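PDB 3GJA: CytC3 from Streptomyces, which acts as a nonheme iron halogenase, probably using 2-oxoglutarate and oxygen to chlorinate an unactivated carbon during natural-product biosynthesis. Local coordinates for residues 39-44 with 103-108; 120-125 with 234-239; 161-166 with 251-256. One frame throughout, in Å; residues are numbered along the deposited sequence.

Contact 1 (39-44 with 103-108)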
loop_
_atom_site.group_PDB
_atom_site.type_symbol
_atom_site.label_atom_id
_atom_site.label_comp_id
_atom_site.label_asym_id
_atom_site.label_seq_id
_atom_site.Cartn_x
_atom_site.Cartn_y
_atom_site.Cartn_z
ATOM N N ARG A 39 2.274 -12.948 15.198
ATOM C CA ARG A 39 1.036 -13.467 15.760
ATOM C C ARG A 39 -0.135 -13.148 14.822
ATOM O O ARG A 39 -0.966 -14.009 14.543
ATOM C CB ARG A 39 0.779 -12.833 17.127
ATOM C CG ARG A 39 0.027 -13.730 18.094
ATOM C CD ARG A 39 -0.671 -12.943 19.208
ATOM N NE ARG A 39 -1.986 -12.468 18.778
ATOM C CZ ARG A 39 -2.256 -11.215 18.438
ATOM N NH1 ARG A 39 -1.302 -10.300 18.487
ATOM N NH2 ARG A 39 -3.468 -10.883 18.031
ATOM N N ARG A 40 -0.192 -11.904 14.348
ATOM C CA ARG A 40 -1.259 -11.456 13.444
ATOM C C ARG A 40 -1.205 -12.169 12.097
ATOM O O ARG A 40 -2.218 -12.654 11.594
ATOM C CB ARG A 40 -1.151 -9.943 13.212
ATOM C CG ARG A 40 -1.581 -9.112 14.396
ATOM C CD ARG A 40 -1.137 -7.666 14.292
ATOM N NE ARG A 40 -1.703 -6.895 15.395
ATOM C CZ ARG A 40 -2.856 -6.235 15.333
ATOM N NH1 ARG A 40 -3.567 -6.238 14.211
ATOM N NH2 ARG A 40 -3.314 -5.599 16.405
ATOM N N TRP A 41 -0.014 -12.223 11.515
ATOM C CA TRP A 41 0.173 -12.873 10.228
ATOM C C TRP A 41 -0.203 -14.344 10.312
ATOM O O TRP A 41 -0.694 -14.917 9.337
ATOM C CB TRP A 41 1.626 -12.726 9.774
ATOM C CG TRP A 41 1.975 -13.491 8.536
ATOM C CD1 TRP A 41 3.083 -14.266 8.346
ATOM C CD2 TRP A 41 1.228 -13.554 7.311
ATOM N NE1 TRP A 41 3.075 -14.810 7.084
ATOM C CE2 TRP A 41 1.949 -14.393 6.426
ATOM C CE3 TRP A 41 0.022 -12.985 6.874
ATOM C CZ2 TRP A 41 1.502 -14.680 5.128
ATOM C CZ3 TRP A 41 -0.423 -13.270 5.576
ATOM C CH2 TRP A 41 0.319 -14.112 4.721
ATOM N N ASN A 42 0.029 -14.960 11.472
ATOM C CA ASN A 42 -0.306 -16.371 11.634
ATOM C C ASN A 42 -1.811 -16.536 11.454
ATOM O O ASN A 42 -2.279 -17.516 10.877
ATOM C CB ASN A 42 0.121 -16.895 13.017
ATOM C CG ASN A 42 1.632 -17.051 13.153
ATOM O OD1 ASN A 42 2.341 -17.263 12.166
ATOM N ND2 ASN A 42 2.128 -16.969 14.384
ATOM N N ILE A 43 -2.569 -15.570 11.946
ATOM C CA ILE A 43 -4.018 -15.633 11.816
ATOM C C ILE A 43 -4.432 -15.254 10.396
ATOM O O ILE A 43 -5.115 -16.024 9.715
ATOM C CB ILE A 43 -4.700 -14.698 12.851
ATOM C CG1 ILE A 43 -4.366 -15.184 14.268
ATOM C CG2 ILE A 43 -6.210 -14.687 12.640
ATOM C CD1 ILE A 43 -4.752 -14.237 15.376
ATOM N N ILE A 44 -3.988 -14.080 9.956
ATOM C CA ILE A 44 -4.299 -13.551 8.626
ATOM C C ILE A 44 -4.077 -14.550 7.493
ATOM O O ILE A 44 -4.904 -14.671 6.585
ATOM C CB ILE A 44 -3.441 -12.294 8.320
ATOM C CG1 ILE A 44 -3.753 -11.192 9.332
ATOM C CG2 ILE A 44 -3.684 -11.817 6.882
ATOM C CD1 ILE A 44 -2.827 -9.984 9.230
ATOM N N SER A 103 -4.905 -2.204 -0.931
ATOM C CA SER A 103 -3.951 -3.001 -0.186
ATOM C C SER A 103 -3.766 -4.280 -1.006
ATOM O O SER A 103 -4.666 -4.695 -1.749
ATOM C CB SER A 103 -4.462 -3.322 1.220
ATOM O OG SER A 103 -5.357 -4.409 1.215
ATOM N N GLU A 104 -2.589 -4.888 -0.888
ATOM C CA GLU A 104 -2.281 -6.105 -1.628
ATOM C C GLU A 104 -1.078 -6.781 -1.000
ATOM O O GLU A 104 -0.354 -6.167 -0.215
ATOM C CB GLU A 104 -1.960 -5.764 -3.076
ATOM C CG GLU A 104 -0.772 -4.829 -3.209
ATOM C CD GLU A 104 -0.690 -4.190 -4.582
ATOM O OE1 GLU A 104 -0.309 -4.889 -5.550
ATOM O OE2 GLU A 104 -1.024 -2.989 -4.687
ATOM N N PHE A 105 -0.863 -8.044 -1.351
ATOM C CA PHE A 105 0.258 -8.790 -0.815
ATOM C C PHE A 105 1.374 -8.937 -1.834
ATOM O O PHE A 105 1.137 -8.980 -3.040
ATOM C CB PHE A 105 -0.194 -10.172 -0.334
ATOM C CG PHE A 105 -1.071 -10.125 0.889
ATOM C CD1 PHE A 105 -2.407 -9.741 0.789
ATOM C CD2 PHE A 105 -0.551 -10.438 2.146
ATOM C CE1 PHE A 105 -3.222 -9.669 1.927
ATOM C CE2 PHE A 105 -1.352 -10.370 3.292
ATOM C CZ PHE A 105 -2.695 -9.982 3.180
ATOM N N PHE A 106 2.597 -9.000 -1.328
ATOM C CA PHE A 106 3.765 -9.154 -2.171
ATOM C C PHE A 106 4.604 -10.313 -1.664
ATOM O O PHE A 106 5.495 -10.143 -0.835
ATOM C CB PHE A 106 4.581 -7.871 -2.166
ATOM C CG PHE A 106 3.967 -6.766 -2.970
ATOM C CD1 PHE A 106 3.973 -6.820 -4.357
ATOM C CD2 PHE A 106 3.403 -5.664 -2.343
ATOM C CE1 PHE A 106 3.427 -5.784 -5.115
ATOM C CE2 PHE A 106 2.855 -4.624 -3.087
ATOM C CZ PHE A 106 2.869 -4.684 -4.476
ATOM N N PRO A 107 4.296 -11.525 -2.133
ATOM C CA PRO A 107 5.060 -12.694 -1.695
ATOM C C PRO A 107 6.319 -12.833 -2.539
ATOM O O PRO A 107 6.400 -12.292 -3.638
ATOM C CB PRO A 107 4.094 -13.860 -1.937
ATOM C CG PRO A 107 2.723 -13.193 -2.001
ATOM C CD PRO A 107 3.029 -11.934 -2.756
ATOM N N LYS A 108 7.309 -13.537 -2.015
ATOM C CA LYS A 108 8.534 -13.777 -2.761
ATOM C C LYS A 108 9.034 -15.134 -2.302
ATOM O O LYS A 108 9.178 -15.378 -1.106
ATOM C CB LYS A 108 9.580 -12.690 -2.494
ATOM C CG LYS A 108 10.675 -12.681 -3.544
ATOM C CD LYS A 108 11.211 -11.288 -3.760
ATOM C CE LYS A 108 12.101 -11.221 -4.984
ATOM N NZ LYS A 108 12.560 -9.820 -5.205
#
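Helix 34-49 lies against the outer face of the main antiparallel sheet of a cupin-type barrel, and W41 and I44 of the helix meet F105 of strand 98-108 at that interface. The six-membered part of the indole does the touching: CZ3 of W41 comes to 3.8 Å from CE2 of F105. The two rings meet at a slant. A chi1 of 173° sets CG of W41 opposite N and beside the carbonyl carbon, so that the six-membered ring of the indole reaches F105. One turn further on, I44 faces the strand directly and brings its CG2 branch to 4.2 Å from CZ at the far end of the F105 ring. F105 is thus touched near its outer end by both, and L48 of the same helix and L77 of helix 75-82 pack on it as well. The one polar atom of the indole, NE1, is not wasted: it is hydrogen-bonded to the hydroxyl of Y252, which helps fix how the ring is turned. Between helix and strand themselves no hydrogen bond forms. All three touching residues are buried, so the seam rests on dispersion and the exclusion of water, with shape rather than polar pairing setting the fit.

Contact 2 (120-125 with 234-239). With ACT (acetate ion), chain C.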
loop_
_atom_site.group_PDB
_atom_site.type_symbol
_atom_site.label_atom_id
_atom_site.label_comp_id
_atom_site.label_asym_id
_atom_site.label_seq_id
_atom_site.Cartn_x
_atom_site.Cartn_y
_atom_site.Cartn_z
ATOM N N ALA A 120 7.457 2.277 -10.785
ATOM C CA ALA A 120 6.148 1.682 -11.010
ATOM C C ALA A 120 5.108 2.784 -11.231
ATOM O O ALA A 120 5.280 3.908 -10.766
ATOM C CB ALA A 120 5.765 0.813 -9.818
ATOM N N ALA A 121 4.036 2.456 -11.945
ATOM C CA ALA A 121 2.970 3.412 -12.233
ATOM C C ALA A 121 1.662 2.932 -11.603
ATOM O O ALA A 121 1.566 1.782 -11.173
ATOM C CB ALA A 121 2.802 3.557 -13.739
ATOM N N THR A 122 0.658 3.799 -11.543
ATOM C CA THR A 122 -0.616 3.410 -10.950
ATOM C C THR A 122 -1.710 3.112 -11.972
ATOM O O THR A 122 -2.900 3.107 -11.639
ATOM C CB THR A 122 -1.129 4.479 -9.975
ATOM O OG1 THR A 122 -1.077 5.767 -10.597
ATOM C CG2 THR A 122 -0.288 4.486 -8.707
ATOM N N PHE A 123 -1.306 2.865 -13.215
ATOM C CA PHE A 123 -2.262 2.543 -14.264
ATOM C C PHE A 123 -2.684 1.091 -14.094
ATOM O O PHE A 123 -1.925 0.274 -13.566
ATOM C CB PHE A 123 -1.627 2.711 -15.646
ATOM C CG PHE A 123 -1.225 4.121 -15.967
ATOM C CD1 PHE A 123 -2.187 5.104 -16.180
ATOM C CD2 PHE A 123 0.121 4.472 -16.051
ATOM C CE1 PHE A 123 -1.815 6.419 -16.471
ATOM C CE2 PHE A 123 0.503 5.778 -16.340
ATOM C CZ PHE A 123 -0.467 6.755 -16.549
ATOM N N ALA A 124 -3.894 0.777 -14.540
ATOM C CA ALA A 124 -4.413 -0.582 -14.473
ATOM C C ALA A 124 -3.769 -1.352 -15.625
ATOM O O ALA A 124 -3.780 -0.897 -16.773
ATOM C CB ALA A 124 -5.929 -0.570 -14.633
ATOM N N HIS A 125 -3.212 -2.518 -15.328
ATOM C CA HIS A 125 -2.558 -3.305 -16.362
ATOM C C HIS A 125 -3.473 -3.702 -17.523
ATOM O O HIS A 125 -3.130 -3.506 -18.688
ATOM C CB HIS A 125 -1.927 -4.560 -15.752
ATOM C CG HIS A 125 -0.987 -5.272 -16.676
ATOM N ND1 HIS A 125 -0.201 -6.328 -16.272
ATOM C CD2 HIS A 125 -0.699 -5.070 -17.986
ATOM C CE1 HIS A 125 0.531 -6.746 -17.290
ATOM N NE2 HIS A 125 0.248 -5.999 -18.342
ATOM N N PHE A 234 6.974 4.752 0.971
ATOM C CA PHE A 234 7.501 5.364 -0.240
ATOM C C PHE A 234 6.422 5.716 -1.244
ATOM O O PHE A 234 5.331 5.136 -1.238
ATOM C CB PHE A 234 8.482 4.405 -0.921
ATOM C CG PHE A 234 7.884 3.055 -1.265
ATOM C CD1 PHE A 234 7.893 2.012 -0.339
ATOM C CD2 PHE A 234 7.323 2.824 -2.521
ATOM C CE1 PHE A 234 7.359 0.754 -0.659
ATOM C CE2 PHE A 234 6.782 1.569 -2.855
ATOM C CZ PHE A 234 6.803 0.532 -1.919
ATOM N N TRP A 235 6.732 6.672 -2.110
ATOM C CA TRP A 235 5.814 7.043 -3.172
ATOM C C TRP A 235 5.823 5.824 -4.087
ATOM O O TRP A 235 6.883 5.257 -4.356
ATOM C CB TRP A 235 6.338 8.251 -3.945
ATOM C CG TRP A 235 6.018 9.569 -3.328
ATOM C CD1 TRP A 235 6.903 10.464 -2.798
ATOM C CD2 TRP A 235 4.723 10.176 -3.232
ATOM N NE1 TRP A 235 6.242 11.591 -2.383
ATOM C CE2 TRP A 235 4.901 11.443 -2.638
ATOM C CE3 TRP A 235 3.430 9.771 -3.590
ATOM C CZ2 TRP A 235 3.833 12.315 -2.393
ATOM C CZ3 TRP A 235 2.365 10.639 -3.347
ATOM C CH2 TRP A 235 2.576 11.898 -2.753
ATOM N N SER A 236 4.650 5.418 -4.555
ATOM C CA SER A 236 4.537 4.258 -5.429
ATOM C C SER A 236 5.467 4.322 -6.647
ATOM O O SER A 236 5.880 3.287 -7.174
ATOM C CB SER A 236 3.092 4.122 -5.907
ATOM O OG SER A 236 2.648 5.342 -6.487
ATOM N N ASN A 237 5.794 5.532 -7.088
ATOM C CA ASN A 237 6.647 5.718 -8.262
ATOM C C ASN A 237 8.121 5.994 -7.960
ATOM O O ASN A 237 8.874 6.388 -8.848
ATOM C CB ASN A 237 6.085 6.847 -9.129
ATOM C CG ASN A 237 6.094 8.186 -8.423
ATOM O OD1 ASN A 237 5.745 8.282 -7.246
ATOM N ND2 ASN A 237 6.482 9.235 -9.143
ATOM N N THR A 238 8.537 5.785 -6.715
ATOM C CA THR A 238 9.927 6.025 -6.356
ATOM C C THR A 238 10.846 5.007 -7.021
ATOM O O THR A 238 10.520 3.827 -7.124
ATOM C CB THR A 238 10.128 5.958 -4.830
ATOM O OG1 THR A 238 9.364 7.000 -4.212
ATOM C CG2 THR A 238 11.597 6.125 -4.469
ATOM N N MET A 239 11.997 5.478 -7.473
ATOM C CA MET A 239 12.980 4.620 -8.121
ATOM C C MET A 239 13.333 3.466 -7.195
ATOM O O MET A 239 13.734 3.682 -6.058
ATOM C CB MET A 239 14.247 5.423 -8.424
ATOM C CG MET A 239 15.304 4.660 -9.207
ATOM S SD MET A 239 14.725 4.266 -10.858
ATOM C CE MET A 239 14.849 5.854 -11.636
HETATM C C ACT C . -3.524 -2.808 -11.480
HETATM O O ACT C . -3.020 -2.157 -10.412
HETATM O OXT ACT C . -2.843 -2.965 -12.472
HETATM C CH3 ACT C . -4.933 -3.339 -11.444
HETATM O O HOH W 1 8.367 2.704 -8.124
#
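The methyl group of A120 sits over the backbone of the turn at 235-238, its CB 3.6 Å from the carbonyl O of S236. Right beside it the A120 carbonyl reaches the next residue of the turn: A120 O lies 3.4 Å from CA of N237, a CH...O contact with 133° at the hydrogen. Two residues on, T122 sets its CG2 beside the hydroxyl of S236, with CG2 to OG at 3.8 Å. Both hydroxyls are engaged elsewhere, T122 OG1 with I144 O and S236 OG with T146 N, which probably helps hold each rotamer. The residues from W235 to T238 form a type I beta turn that ends strand 230-235, and it is this turn that the 120-125 loop covers. A120 is probably the alanine that, in iron halogenases of this family, replaces the carboxylate ligand of related oxygenases. No direct hydrogen bond links loop and turn; a water does the job. It accepts from A120 N at 2.8 Å and donates to S236 O at 2.7 Å and to T238 O at 2.6 Å. T238 O is also hydrogen-bonded to ND1 of H240, so the water shares an acceptor with that imidazole. At the far end of 120-125, H125 N binds OXT of an acetate ion at 2.9 Å, N-H...O 158°. That ion, probably from the crystallisation liquor, is also held by K62, R102 and Q131.

Contact 3 (161-166 with 251-256)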
loop_
_atom_site.group_PDB
_atom_site.type_symbol
_atom_site.label_atom_id
_atom_site.label_comp_id
_atom_site.label_asym_id
_atom_site.label_seq_id
_atom_site.Cartn_x
_atom_site.Cartn_y
_atom_site.Cartn_z
ATOM N N GLY A 161 15.248 -11.585 -1.038
ATOM C CA GLY A 161 14.895 -10.786 -2.196
ATOM C C GLY A 161 14.244 -9.467 -1.796
ATOM O O GLY A 161 13.264 -9.036 -2.416
ATOM N N CYS A 162 14.790 -8.820 -0.767
ATOM C CA CYS A 162 14.254 -7.548 -0.279
ATOM C C CYS A 162 14.318 -6.426 -1.304
ATOM O O CYS A 162 15.090 -6.473 -2.262
ATOM C CB CYS A 162 14.998 -7.092 0.976
ATOM S SG CYS A 162 16.716 -6.582 0.659
ATOM N N LEU A 163 13.507 -5.400 -1.075
ATOM C CA LEU A 163 13.449 -4.245 -1.953
ATOM C C LEU A 163 14.757 -3.460 -1.881
ATOM O O LEU A 163 15.533 -3.594 -0.930
ATOM C CB LEU A 163 12.281 -3.336 -1.544
ATOM C CG LEU A 163 10.886 -3.980 -1.470
ATOM C CD1 LEU A 163 9.907 -3.032 -0.785
ATOM C CD2 LEU A 163 10.405 -4.341 -2.872
ATOM N N GLN A 164 14.989 -2.639 -2.900
ATOM C CA GLN A 164 16.180 -1.802 -2.977
ATOM C C GLN A 164 15.751 -0.387 -3.357
ATOM O O GLN A 164 14.999 -0.193 -4.314
ATOM C CB GLN A 164 17.133 -2.345 -4.033
ATOM C CG GLN A 164 17.725 -3.689 -3.702
ATOM C CD GLN A 164 18.426 -4.301 -4.890
ATOM O OE1 GLN A 164 17.785 -4.853 -5.782
ATOM N NE2 GLN A 164 19.750 -4.191 -4.919
ATOM N N LEU A 165 16.215 0.590 -2.588
ATOM C CA LEU A 165 15.901 1.997 -2.834
ATOM C C LEU A 165 17.210 2.779 -2.911
ATOM O O LEU A 165 18.226 2.335 -2.390
ATOM C CB LEU A 165 15.057 2.576 -1.691
ATOM C CG LEU A 165 13.605 2.167 -1.447
ATOM C CD1 LEU A 165 12.833 2.300 -2.736
ATOM C CD2 LEU A 165 13.523 0.755 -0.924
ATOM N N MET A 166 17.205 3.928 -3.572
ATOM C CA MET A 166 18.424 4.727 -3.630
ATOM C C MET A 166 18.133 6.149 -3.169
ATOM O O MET A 166 17.086 6.714 -3.486
ATOM C CB MET A 166 19.035 4.737 -5.044
ATOM C CG MET A 166 18.159 5.295 -6.157
ATOM S SD MET A 166 19.127 5.606 -7.683
ATOM C CE MET A 166 19.748 3.964 -8.062
ATOM N N ASP A 251 11.765 -20.506 3.235
ATOM C CA ASP A 251 11.906 -19.124 3.676
ATOM C C ASP A 251 11.224 -18.157 2.718
ATOM O O ASP A 251 11.865 -17.558 1.866
ATOM C CB ASP A 251 13.397 -18.775 3.826
ATOM C CG ASP A 251 13.636 -17.296 4.116
ATOM O OD1 ASP A 251 12.745 -16.649 4.705
ATOM O OD2 ASP A 251 14.727 -16.785 3.768
ATOM N N TYR A 252 9.916 -18.008 2.851
ATOM C CA TYR A 252 9.196 -17.095 1.975
ATOM C C TYR A 252 9.113 -15.725 2.620
ATOM O O TYR A 252 9.082 -15.597 3.842
ATOM C CB TYR A 252 7.780 -17.594 1.701
ATOM C CG TYR A 252 6.861 -17.467 2.889
ATOM C CD1 TYR A 252 6.804 -18.464 3.861
ATOM C CD2 TYR A 252 6.068 -16.331 3.060
ATOM C CE1 TYR A 252 5.978 -18.338 4.977
ATOM C CE2 TYR A 252 5.239 -16.190 4.173
ATOM C CZ TYR A 252 5.197 -17.196 5.127
ATOM O OH TYR A 252 4.382 -17.062 6.221
ATOM N N ARG A 253 9.091 -14.697 1.789
ATOM C CA ARG A 253 8.989 -13.345 2.283
ATOM C C ARG A 253 7.593 -12.842 1.950
ATOM O O ARG A 253 7.119 -13.006 0.822
ATOM C CB ARG A 253 10.051 -12.465 1.633
ATOM C CG ARG A 253 9.855 -10.995 1.890
ATOM C CD ARG A 253 9.042 -10.372 0.773
ATOM N NE ARG A 253 9.894 -9.713 -0.211
ATOM C CZ ARG A 253 9.447 -9.175 -1.342
ATOM N NH1 ARG A 253 8.154 -9.226 -1.647
ATOM N NH2 ARG A 253 10.289 -8.550 -2.154
ATOM N N MET A 254 6.924 -12.250 2.932
ATOM C CA MET A 254 5.586 -11.731 2.704
ATOM C C MET A 254 5.471 -10.274 3.104
ATOM O O MET A 254 5.692 -9.909 4.260
ATOM C CB MET A 254 4.548 -12.547 3.477
ATOM C CG MET A 254 3.101 -12.157 3.165
ATOM S SD MET A 254 2.680 -12.376 1.410
ATOM C CE MET A 254 2.599 -14.158 1.325
ATOM N N GLY A 255 5.130 -9.441 2.132
ATOM C CA GLY A 255 4.956 -8.029 2.399
ATOM C C GLY A 255 3.495 -7.663 2.193
ATOM O O GLY A 255 2.836 -8.187 1.294
ATOM N N PHE A 256 2.976 -6.786 3.042
ATOM C CA PHE A 256 1.593 -6.349 2.917
ATOM C C PHE A 256 1.639 -4.850 2.664
ATOM O O PHE A 256 2.110 -4.091 3.505
ATOM C CB PHE A 256 0.806 -6.641 4.200
ATOM C CG PHE A 256 -0.597 -6.090 4.178
ATOM C CD1 PHE A 256 -1.520 -6.544 3.238
ATOM C CD2 PHE A 256 -0.972 -5.074 5.051
ATOM C CE1 PHE A 256 -2.804 -5.987 3.160
ATOM C CE2 PHE A 256 -2.250 -4.506 4.988
ATOM C CZ PHE A 256 -3.169 -4.967 4.035
#
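R253 starts with CG on the far side from its N, then bends at both chi2 (-93°) and chi3 (-98°), and this folded course carries its NH2 to the carbonyl of G161. NH2 donates to G161 O at 3.0 Å with an N-H...O angle of 146°; the nitrogen stands above the carbonyl plane, and the oxygen is tilted from the guanidinium plane. The same oxygen takes a second hydrogen bond from K108 NZ, and two cationic donors would probably polarise this carbonyl. G161 has backbone angles at which a beta carbon would be jammed against the preceding carbonyl O. In the barrel, R253 opens strand 253-262 of the main sheet, while 161-166 runs into strand 163-165, which pairs with 240-242 in the small sheet, so the guanidinium ties the main sheet to the loop leading into the small one. Its NH1 is hydrogen-bonded to F106 O on neighbouring strand 98-108. With a leucine here, both carbonyls would lose the guanidinium as donor, and the chain around G161 would probably be tied less firmly to the main sheet. CD2 of L163 lies 4.3 Å from R253 NH2, a van der Waals approach, and W150 packs on both side chains.

From the N terminus, contact 1 comes first: the chain leaves helix 34-49, runs through three further helices and closes on strand 98-108 before the others begin. Contact 2 then opens at 120-125 and contact 3 at 161-166; 234-239 closes contact 2 and 251-256 closes contact 3, so these two cross. All three reach the main sheet. Contact 1 packs a helix on it, contact 2 covers a turn at the end of strand 230-235, and contact 3 joins it to the loop that leads into the small sheet. Contacts 1 and 3 touch through the paired strands 98-108 and 253-262, whereas contacts 1 and 2 lie on opposite sides of the chain's centre, centres about 21 Å apart.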